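Local coordinates for N-acetyl-beta-D glucosaminidase (Rhizomucor miehei CAU432, PDB 4ZM6), which probably hydrolyses terminal beta-linked N-acetylglucosamine as a family 3 glycosidase and, through an acetyl-CoA-binding GCN5-related region, acts as a glucosamine N-acetyltransferase, at residues N413-S418 with V476-M481; I429-E434 with V448-A453; I752-D757 with I813-H818; R762-L767 with R807-G812. All coordinates share one frame; numbering follows the deposited sequence.

Interaction 1. Residues N413-S418 with V476-M481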
# COMPACT_ATOMS: atom_id res chain seq x y z
N ASN A 413 2.75 19.41 40.24
CA ASN A 413 2.48 20.77 40.74
C ASN A 413 1.79 21.67 39.73
O ASN A 413 0.99 22.52 40.11
CB ASN A 413 3.79 21.46 41.14
CG ASN A 413 4.33 20.96 42.45
OD1 ASN A 413 3.77 20.07 43.09
ND2 ASN A 413 5.44 21.55 42.87
N SER A 414 2.14 21.52 38.45
CA SER A 414 1.47 22.26 37.39
C SER A 414 -0.01 21.85 37.35
O SER A 414 -0.89 22.69 37.19
CB SER A 414 2.15 22.03 36.04
OG SER A 414 2.36 20.65 35.80
N PHE A 415 -0.27 20.56 37.50
CA PHE A 415 -1.63 20.07 37.62
C PHE A 415 -2.30 20.85 38.75
O PHE A 415 -3.37 21.42 38.57
CB PHE A 415 -1.65 18.56 37.91
CG PHE A 415 -2.88 17.84 37.41
CD1 PHE A 415 -4.13 18.09 37.95
CD2 PHE A 415 -2.77 16.88 36.41
CE1 PHE A 415 -5.25 17.42 37.49
CE2 PHE A 415 -3.88 16.20 35.95
CZ PHE A 415 -5.13 16.47 36.50
N HIS A 416 -1.64 20.90 39.91
CA HIS A 416 -2.13 21.62 41.09
C HIS A 416 -2.44 23.07 40.77
O HIS A 416 -3.53 23.55 41.06
CB HIS A 416 -1.12 21.55 42.24
CG HIS A 416 -1.49 22.36 43.44
ND1 HIS A 416 -2.64 22.13 44.16
CD2 HIS A 416 -0.87 23.40 44.04
CE1 HIS A 416 -2.72 22.99 45.16
NE2 HIS A 416 -1.65 23.77 45.11
N ALA A 417 -1.48 23.76 40.16
CA ALA A 417 -1.67 25.15 39.73
C ALA A 417 -2.93 25.32 38.87
O ALA A 417 -3.72 26.24 39.08
CB ALA A 417 -0.45 25.62 38.94
N SER A 418 -3.10 24.43 37.92
CA SER A 418 -4.19 24.56 37.00
C SER A 418 -5.50 24.28 37.65
O SER A 418 -6.49 24.79 37.23
CB SER A 418 -3.97 23.64 35.81
OG SER A 418 -2.92 24.10 35.01
N VAL A 476 -12.16 10.70 39.73
CA VAL A 476 -11.66 10.79 38.36
C VAL A 476 -10.16 10.50 38.41
O VAL A 476 -9.47 10.98 39.31
CB VAL A 476 -11.97 12.15 37.66
CG1 VAL A 476 -13.02 12.95 38.41
CG2 VAL A 476 -10.72 12.99 37.45
N VAL A 477 -9.67 9.70 37.47
CA VAL A 477 -8.26 9.34 37.41
C VAL A 477 -7.61 9.85 36.12
O VAL A 477 -8.04 9.52 35.02
CB VAL A 477 -8.09 7.81 37.49
CG1 VAL A 477 -6.61 7.43 37.44
CG2 VAL A 477 -8.76 7.27 38.75
N ALA A 478 -6.57 10.67 36.28
CA ALA A 478 -5.81 11.21 35.16
C ALA A 478 -4.40 10.62 35.14
O ALA A 478 -3.60 10.90 36.03
CB ALA A 478 -5.73 12.73 35.26
N ALA A 479 -4.12 9.80 34.13
CA ALA A 479 -2.77 9.24 33.91
C ALA A 479 -1.96 10.16 32.99
O ALA A 479 -2.37 10.45 31.87
CB ALA A 479 -2.86 7.84 33.32
N VAL A 480 -0.81 10.60 33.47
CA VAL A 480 -0.07 11.66 32.78
C VAL A 480 1.22 11.18 32.10
O VAL A 480 1.87 11.95 31.40
CB VAL A 480 0.23 12.84 33.73
CG1 VAL A 480 -1.07 13.36 34.32
CG2 VAL A 480 1.19 12.45 34.85
N MET A 481 1.59 9.92 32.30
CA MET A 481 2.69 9.33 31.55
C MET A 481 2.13 8.39 30.47
O MET A 481 1.52 8.87 29.52
CB MET A 481 3.70 8.68 32.50
CG MET A 481 4.41 9.72 33.35
SD MET A 481 5.72 9.08 34.41
CE MET A 481 7.07 8.90 33.24

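Interaction 2. Residues I429-E434 with V448-A453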
# COMPACT_ATOMS: atom_id res chain seq x y z
N ILE A 429 -2.02 16.45 47.85
CA ILE A 429 -1.14 15.51 48.54
C ILE A 429 -0.40 14.68 47.51
O ILE A 429 -1.01 14.13 46.60
CB ILE A 429 -1.94 14.53 49.43
CG1 ILE A 429 -2.60 15.29 50.59
CG2 ILE A 429 -1.03 13.43 49.96
CD1 ILE A 429 -3.68 14.50 51.30
N ILE A 430 0.91 14.58 47.69
CA ILE A 430 1.73 13.69 46.87
C ILE A 430 1.93 12.37 47.63
O ILE A 430 2.70 12.29 48.58
CB ILE A 430 3.07 14.36 46.51
CG1 ILE A 430 2.79 15.69 45.79
CG2 ILE A 430 3.93 13.43 45.66
CD1 ILE A 430 4.01 16.54 45.56
N TYR A 431 1.20 11.34 47.20
CA TYR A 431 1.21 10.03 47.86
C TYR A 431 2.34 9.15 47.33
O TYR A 431 2.71 9.23 46.15
CB TYR A 431 -0.14 9.31 47.70
CG TYR A 431 -0.48 8.87 46.29
CD1 TYR A 431 -1.15 9.72 45.41
CD2 TYR A 431 -0.15 7.60 45.83
CE1 TYR A 431 -1.46 9.33 44.12
CE2 TYR A 431 -0.46 7.20 44.54
CZ TYR A 431 -1.12 8.07 43.69
OH TYR A 431 -1.43 7.68 42.40
N ASN A 432 2.88 8.31 48.21
CA ASN A 432 3.94 7.35 47.87
C ASN A 432 3.72 6.07 48.68
O ASN A 432 2.70 5.93 49.36
CB ASN A 432 5.33 7.97 48.09
CG ASN A 432 5.61 8.30 49.55
OD1 ASN A 432 6.47 7.70 50.18
ND2 ASN A 432 4.88 9.27 50.08
N GLU A 433 4.67 5.13 48.61
CA GLU A 433 4.56 3.84 49.33
C GLU A 433 4.39 4.03 50.83
O GLU A 433 3.59 3.33 51.46
CB GLU A 433 5.80 2.99 49.08
CG GLU A 433 5.97 2.50 47.65
CD GLU A 433 7.43 2.29 47.27
OE1 GLU A 433 8.24 1.97 48.17
OE2 GLU A 433 7.76 2.44 46.08
N GLU A 434 5.13 4.98 51.39
CA GLU A 434 5.14 5.23 52.84
C GLU A 434 3.89 5.96 53.33
O GLU A 434 3.53 5.83 54.50
CB GLU A 434 6.39 6.03 53.25
CG GLU A 434 7.67 5.21 53.33
CD GLU A 434 8.12 4.64 51.99
OE1 GLU A 434 8.33 3.41 51.91
OE2 GLU A 434 8.24 5.42 51.02
N VAL A 448 -12.68 13.38 44.41
CA VAL A 448 -11.30 12.91 44.51
C VAL A 448 -10.71 12.82 43.11
O VAL A 448 -11.29 12.19 42.23
CB VAL A 448 -11.23 11.52 45.18
CG1 VAL A 448 -9.79 11.03 45.23
CG2 VAL A 448 -11.84 11.57 46.57
N ILE A 449 -9.57 13.46 42.90
CA ILE A 449 -8.85 13.38 41.63
C ILE A 449 -7.49 12.76 41.91
O ILE A 449 -6.72 13.27 42.72
CB ILE A 449 -8.66 14.76 40.98
CG1 ILE A 449 -10.01 15.39 40.63
CG2 ILE A 449 -7.82 14.63 39.71
CD1 ILE A 449 -9.92 16.81 40.11
N ILE A 450 -7.20 11.65 41.24
CA ILE A 450 -5.93 10.97 41.43
C ILE A 450 -5.06 11.09 40.19
O ILE A 450 -5.54 10.91 39.07
CB ILE A 450 -6.13 9.49 41.82
CG1 ILE A 450 -6.96 9.43 43.10
CG2 ILE A 450 -4.78 8.82 42.04
CD1 ILE A 450 -7.21 8.03 43.63
N GLY A 451 -3.80 11.44 40.40
CA GLY A 451 -2.82 11.58 39.34
C GLY A 451 -1.92 10.37 39.35
O GLY A 451 -1.12 10.19 40.27
N THR A 452 -2.05 9.52 38.33
CA THR A 452 -1.14 8.40 38.16
C THR A 452 -0.08 8.76 37.13
O THR A 452 -0.31 9.54 36.22
CB THR A 452 -1.86 7.11 37.72
OG1 THR A 452 -2.33 7.24 36.37
CG2 THR A 452 -3.03 6.82 38.66
N ALA A 453 1.11 8.19 37.33
CA ALA A 453 2.21 8.33 36.40
C ALA A 453 2.83 6.94 36.29
O ALA A 453 3.58 6.52 37.17
CB ALA A 453 3.22 9.34 36.92

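Interaction 3. Residues I752-D757 with I813-H818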
# COMPACT_ATOMS: atom_id res chain seq x y z
N ILE A 752 -3.18 32.89 -31.01
CA ILE A 752 -2.94 34.10 -31.79
C ILE A 752 -1.53 34.60 -31.54
O ILE A 752 -1.04 34.58 -30.42
CB ILE A 752 -3.93 35.21 -31.40
CG1 ILE A 752 -5.37 34.71 -31.51
CG2 ILE A 752 -3.72 36.45 -32.26
CD1 ILE A 752 -5.71 34.12 -32.87
N VAL A 753 -0.90 35.07 -32.60
CA VAL A 753 0.42 35.66 -32.51
C VAL A 753 0.42 36.99 -33.24
O VAL A 753 -0.36 37.19 -34.17
CB VAL A 753 1.50 34.76 -33.15
CG1 VAL A 753 1.74 33.52 -32.29
CG2 VAL A 753 1.13 34.37 -34.57
N ALA A 754 1.29 37.89 -32.78
CA ALA A 754 1.62 39.10 -33.52
C ALA A 754 2.92 38.84 -34.28
O ALA A 754 3.84 38.23 -33.72
CB ALA A 754 1.79 40.27 -32.57
N ARG A 755 2.97 39.26 -35.54
CA ARG A 755 4.17 39.15 -36.37
C ARG A 755 4.56 40.50 -36.95
O ARG A 755 3.73 41.39 -37.11
CB ARG A 755 3.95 38.17 -37.53
CG ARG A 755 3.81 36.72 -37.11
CD ARG A 755 3.59 35.82 -38.31
NE ARG A 755 4.44 34.62 -38.25
CZ ARG A 755 4.02 33.38 -38.02
NH1 ARG A 755 4.90 32.39 -38.00
NH2 ARG A 755 2.73 33.10 -37.81
N GLN A 756 5.84 40.65 -37.28
CA GLN A 756 6.33 41.88 -37.88
C GLN A 756 5.95 41.91 -39.35
O GLN A 756 6.16 40.93 -40.07
CB GLN A 756 7.85 41.99 -37.74
CG GLN A 756 8.43 43.33 -38.20
CD GLN A 756 7.78 44.52 -37.51
OE1 GLN A 756 7.25 45.43 -38.15
NE2 GLN A 756 7.80 44.50 -36.19
N ASP A 757 5.37 43.03 -39.79
CA ASP A 757 5.04 43.27 -41.20
C ASP A 757 3.85 42.46 -41.70
O ASP A 757 2.81 43.02 -42.05
CB ASP A 757 6.25 43.03 -42.12
CG ASP A 757 7.47 43.82 -41.70
OD1 ASP A 757 7.31 44.99 -41.27
OD2 ASP A 757 8.59 43.27 -41.80
N ILE A 813 -1.13 45.91 -25.88
CA ILE A 813 -2.49 46.45 -25.80
C ILE A 813 -3.19 46.20 -27.14
O ILE A 813 -4.41 45.99 -27.19
CB ILE A 813 -2.53 47.96 -25.46
CG1 ILE A 813 -1.48 48.33 -24.40
CG2 ILE A 813 -3.92 48.35 -24.96
CD1 ILE A 813 -0.22 48.99 -24.94
N GLY A 814 -2.40 46.23 -28.21
CA GLY A 814 -2.89 45.91 -29.54
C GLY A 814 -3.42 44.50 -29.65
O GLY A 814 -4.59 44.29 -30.00
N ILE A 815 -2.57 43.53 -29.33
CA ILE A 815 -2.94 42.12 -29.42
C ILE A 815 -4.11 41.76 -28.51
O ILE A 815 -4.93 40.91 -28.86
CB ILE A 815 -1.74 41.19 -29.15
CG1 ILE A 815 -2.06 39.77 -29.60
CG2 ILE A 815 -1.35 41.22 -27.68
CD1 ILE A 815 -0.85 38.86 -29.61
N VAL A 816 -4.20 42.40 -27.35
CA VAL A 816 -5.35 42.20 -26.48
C VAL A 816 -6.60 42.80 -27.12
O VAL A 816 -7.66 42.18 -27.11
CB VAL A 816 -5.12 42.80 -25.07
CG1 VAL A 816 -6.41 42.92 -24.28
CG2 VAL A 816 -4.13 41.95 -24.30
N ALA A 817 -6.46 44.00 -27.68
CA ALA A 817 -7.59 44.67 -28.32
C ALA A 817 -8.07 43.86 -29.52
O ALA A 817 -9.27 43.75 -29.78
CB ALA A 817 -7.20 46.08 -28.75
N HIS A 818 -7.12 43.27 -30.24
CA HIS A 818 -7.43 42.38 -31.34
C HIS A 818 -8.17 41.14 -30.84
O HIS A 818 -9.16 40.73 -31.43
CB HIS A 818 -6.16 41.97 -32.07
CG HIS A 818 -6.41 41.32 -33.39
ND1 HIS A 818 -6.30 39.96 -33.58
CD2 HIS A 818 -6.80 41.85 -34.58
CE1 HIS A 818 -6.59 39.68 -34.84
NE2 HIS A 818 -6.89 40.80 -35.46

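Interaction 4. Residues R762-L767 with R807-G812. With SO4 (sulfate ion), chain D.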
# COMPACT_ATOMS: atom_id res chain seq x y z
N ARG A 762 8.70 37.36 -38.11
CA ARG A 762 9.03 36.66 -36.87
C ARG A 762 7.95 36.95 -35.83
O ARG A 762 7.32 38.02 -35.86
CB ARG A 762 10.42 37.06 -36.35
CG ARG A 762 10.48 38.43 -35.69
CD ARG A 762 11.89 38.98 -35.58
NE ARG A 762 11.87 40.38 -35.13
CZ ARG A 762 11.71 41.45 -35.93
NH1 ARG A 762 11.55 41.32 -37.24
NH2 ARG A 762 11.71 42.67 -35.39
N VAL A 763 7.71 36.00 -34.94
CA VAL A 763 6.72 36.16 -33.88
C VAL A 763 7.27 37.10 -32.81
O VAL A 763 8.37 36.90 -32.30
CB VAL A 763 6.36 34.81 -33.23
CG1 VAL A 763 5.40 35.01 -32.06
CG2 VAL A 763 5.75 33.87 -34.27
N ILE A 764 6.50 38.14 -32.49
CA ILE A 764 6.92 39.16 -31.52
C ILE A 764 5.99 39.26 -30.30
O ILE A 764 6.31 39.96 -29.34
CB ILE A 764 7.05 40.55 -32.18
CG1 ILE A 764 5.71 41.03 -32.75
CG2 ILE A 764 8.13 40.52 -33.26
CD1 ILE A 764 5.82 42.27 -33.61
N ALA A 765 4.86 38.56 -30.34
CA ALA A 765 3.93 38.54 -29.22
C ALA A 765 3.00 37.36 -29.43
O ALA A 765 2.98 36.76 -30.51
CB ALA A 765 3.15 39.84 -29.14
N SER A 766 2.22 37.02 -28.40
CA SER A 766 1.25 35.95 -28.51
C SER A 766 0.25 35.97 -27.38
O SER A 766 0.51 36.57 -26.34
CB SER A 766 1.96 34.59 -28.53
OG SER A 766 2.06 34.05 -27.23
N LEU A 767 -0.89 35.32 -27.58
CA LEU A 767 -1.84 35.05 -26.50
C LEU A 767 -2.74 33.88 -26.84
O LEU A 767 -2.77 33.42 -27.98
CB LEU A 767 -2.68 36.29 -26.16
CG LEU A 767 -3.65 36.82 -27.22
CD1 LEU A 767 -4.90 35.95 -27.34
CD2 LEU A 767 -4.05 38.25 -26.89
N ARG A 807 9.19 45.57 -26.58
CA ARG A 807 8.36 46.25 -25.59
C ARG A 807 8.30 47.75 -25.87
O ARG A 807 9.23 48.33 -26.44
CB ARG A 807 8.89 45.97 -24.17
CG ARG A 807 8.76 44.52 -23.75
CD ARG A 807 9.40 44.22 -22.40
NE ARG A 807 10.85 44.07 -22.47
CZ ARG A 807 11.63 43.57 -21.50
NH1 ARG A 807 11.11 43.16 -20.35
NH2 ARG A 807 12.94 43.48 -21.68
N GLY A 808 7.18 48.36 -25.49
CA GLY A 808 7.01 49.81 -25.61
C GLY A 808 6.60 50.30 -26.99
O GLY A 808 6.74 51.49 -27.29
N ARG A 809 6.09 49.40 -27.83
CA ARG A 809 5.55 49.75 -29.14
C ARG A 809 4.03 49.71 -29.15
O ARG A 809 3.40 49.94 -30.18
CB ARG A 809 6.09 48.79 -30.21
CG ARG A 809 7.60 48.73 -30.29
CD ARG A 809 8.07 47.60 -31.19
NE ARG A 809 7.66 47.81 -32.57
CZ ARG A 809 7.60 46.86 -33.50
NH1 ARG A 809 7.93 45.61 -33.21
NH2 ARG A 809 7.20 47.17 -34.73
N GLY A 810 3.43 49.41 -27.99
CA GLY A 810 1.98 49.34 -27.85
C GLY A 810 1.37 48.03 -28.33
O GLY A 810 0.14 47.93 -28.47
N ILE A 811 2.21 47.03 -28.57
CA ILE A 811 1.78 45.74 -29.12
C ILE A 811 0.87 44.99 -28.15
O ILE A 811 -0.20 44.52 -28.54
CB ILE A 811 2.98 44.84 -29.47
CG1 ILE A 811 3.75 45.44 -30.66
CG2 ILE A 811 2.52 43.42 -29.80
CD1 ILE A 811 5.05 44.74 -30.98
N GLY A 812 1.31 44.87 -26.90
CA GLY A 812 0.54 44.16 -25.88
C GLY A 812 -0.91 44.60 -25.82
O GLY A 812 -1.81 43.77 -25.76
S SO4 D . 4.04 46.88 -24.66
O1 SO4 D . 4.50 46.65 -26.05
O2 SO4 D . 4.91 47.91 -24.05
O3 SO4 D . 4.16 45.63 -23.87
O4 SO4 D . 2.65 47.37 -24.66

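Interaction 1. Residues N413-S418 with V476-M481
The phenyl ring of F415 carries this contact and meets two aliphatic groups in different ways. The V480 CG1 methyl lies at the ring edge, close to the ring plane, with CG1 4.3 Å from F415 CE2. The A478 methyl comes in obliquely and sits astride one bond of the ring rim, its CB 4.0 Å from F415 CZ and as far from CE2. F394 stacks on the same ring. H506, from helix 503-513, meets it with the planes inclined by about 50°, and V510 of that helix touches it too. F415 is therefore packed between the sheet, with the turn at V480, and helix 503-513. The side chain reaches across because CG stands roughly trans to the backbone N (chi1 -151°), which throws the ring off helix 413-422 toward the strand. On the other side, A478 and V480 both point at the helix, while A479 between them faces the opposite way. A478 offers only its methyl to the ring. The CA atoms of F415 and V480, the nearest pair, are 9.8 Å apart. On the same helix, S414 OG is hydrogen-bonded to H506 ND1, and S418 OG to E507 OE2. Helix 413-422 is thus laid on a six-stranded, mostly parallel sheet, consistent with the alpha/beta sandwich domain of many family 3 glycosidases. The touching residues are buried and apolar, so helix and strand meet here through dispersion and the hydrophobic effect, whereas the serines on either side of F415 in the helix sequence make hydrogen bonds to helix 503-513.

Interaction 2. Residues I429-E434 with V448-A453
Y431 reaches I450, G451 and T452 with the phenolic end of its side chain. The I450 CG2 methyl is its nearest carbon partner, 3.6 Å from Y431 OH and 4.0 Å from CE1; it approaches the ring obliquely, and the two side chains cross at about a right angle. The OH also lies 3.3 Å from G451 O. T452 contributes its CG2 methyl at 4.2 Å from the same Y431 OH, while T452 OG1 is engaged elsewhere, by D485 OD2. Y431 CG stands between its backbone N and carbonyl carbon (chi1 68°), which directs the ring toward strand 447-452. One shell further out, L395 and A397 of strand 392-397 and M464 of helix 459-471 touch the tyrosine, and A468 of that helix touches I450. Strand 392-397 runs between the two strands in the sheet, bonding to Y431 through A396, so the strand axes stay 9.1 Å apart at an angle of 48°. The pair belongs to a beta-alpha-beta crossover that leaves 426-431, passes through helix 439-444 and returns past the intervening strand as 447-452. Just after Y431 the chain bends in an Asx turn: N432 OD1 accepts from E434 N at 3.3 Å, the donor standing well above the carbonyl plane. The buried contact thus rests mainly on apolar packing of ring and methyls, with the phenol oxygen placed near a backbone carbonyl.

Interaction 3. Residues I752-D757 with I813-H818
I815 sets its CD1 methyl on the backbone of strand 751-756 at A754, a helix-on-sheet contact in the C-terminal acetyltransferase (GNAT-type) region. The tight part is this one methyl. It lies 4.2 Å from A754 CB, and V753 C is 4.3 Å from the same CD1. The isoleucine gets there by being stretched out: CG1 is trans to the backbone N (chi1 -165°) and CD1 continues the extended line, so the branch reaches straight from the helix to the sheet. At A754 only a methyl stands between the strand and I815, and the CA atoms of A754 and I815 are only 6.8 Å apart. L767 and F713, on the strands flanking 751-756, also touch I815, so the I815 side chain packs against three adjacent strands. Helix and strand run obliquely, their segment axes 9.5 Å apart at closest and their directions 134° apart. The looser side begins toward the helix's later turn. There, H818 is partly exposed and brings ND1 no nearer than 4.6 Å to I752 CG2; its ring meets F713 instead, with the planes inclined by about 30°. Toward D757, which is exposed, the strand runs away from the helix. V753 points to the other face of the sheet, where it touches S766, and the R755 guanidinium is tied by a salt bridge to E723. The closest approach in the contact is not between side chains: I815 CD1 lies 3.9 Å from the amide nitrogen A754 N.

Interaction 4. Residues R762-L767 with R807-G812
I764 and A765 meet I811 through methyl groups. I764 CD1 touches I811 CD1 at 3.7 Å, the two side chains crossing at about a right angle, and A765 CB meets the other branch, I811 CG2, also at 3.7 Å. Both strand residues can face the helix start because they form a classic beta bulge opposite A754. I811 divides its branches between them: CG2 is trans to its backbone N, and CG1 (chi1 -68°) carries CD1 to I764. A cationic group borders this apolar patch: R809 NH1 approaches I764 CD1 obliquely at 4.0 Å. That guanidinium is paired with acids, NH1 with E806 and NE with E709; E806 also has a long, weak ion pair with R762. The remaining contacts are hydrogen bonds to a sulfate, probably from the crystallisation liquor. G808 N donates to its O2 at 2.7 Å, with weak bonds to O1 from G808 N and from I811 N, the latter 3.4 Å. G808 and G810 both have positive phi, bending the loop around the anion, and G810 is the N-cap of helix 811-825, whose N-terminal end would probably favour negative charge. The sequence R807-G808-R809-G810-I811-G812 fits the R-x-x-G-x-G motif of GNAT enzymes, and the sulfate occupies a loop that in relatives cradles the acetyl-CoA pyrophosphate.

The four contacts form two pairs on opposite sides of the chain's centre. Interactions 1 and 2 have centres about 10 Å apart and share a sheet: strands 475-479 and 447-452 are neighbours, probably bonded by A478 N to I450 O and V480 N to T452 O, each 3.0 Å. Interactions 3 and 4 are closer still, centres about 6 Å apart, both using helix 811-825, with adjacent strands joined by a probable bond of 2.9 Å from L767 N to I752 O. Centres of interactions 1 and 3 are about 73 Å apart. All four lie away from the acetyl-CoA pocket formed by residues between 520 and 676; the sulfate of interaction 4 marks a separate GNAT-like loop.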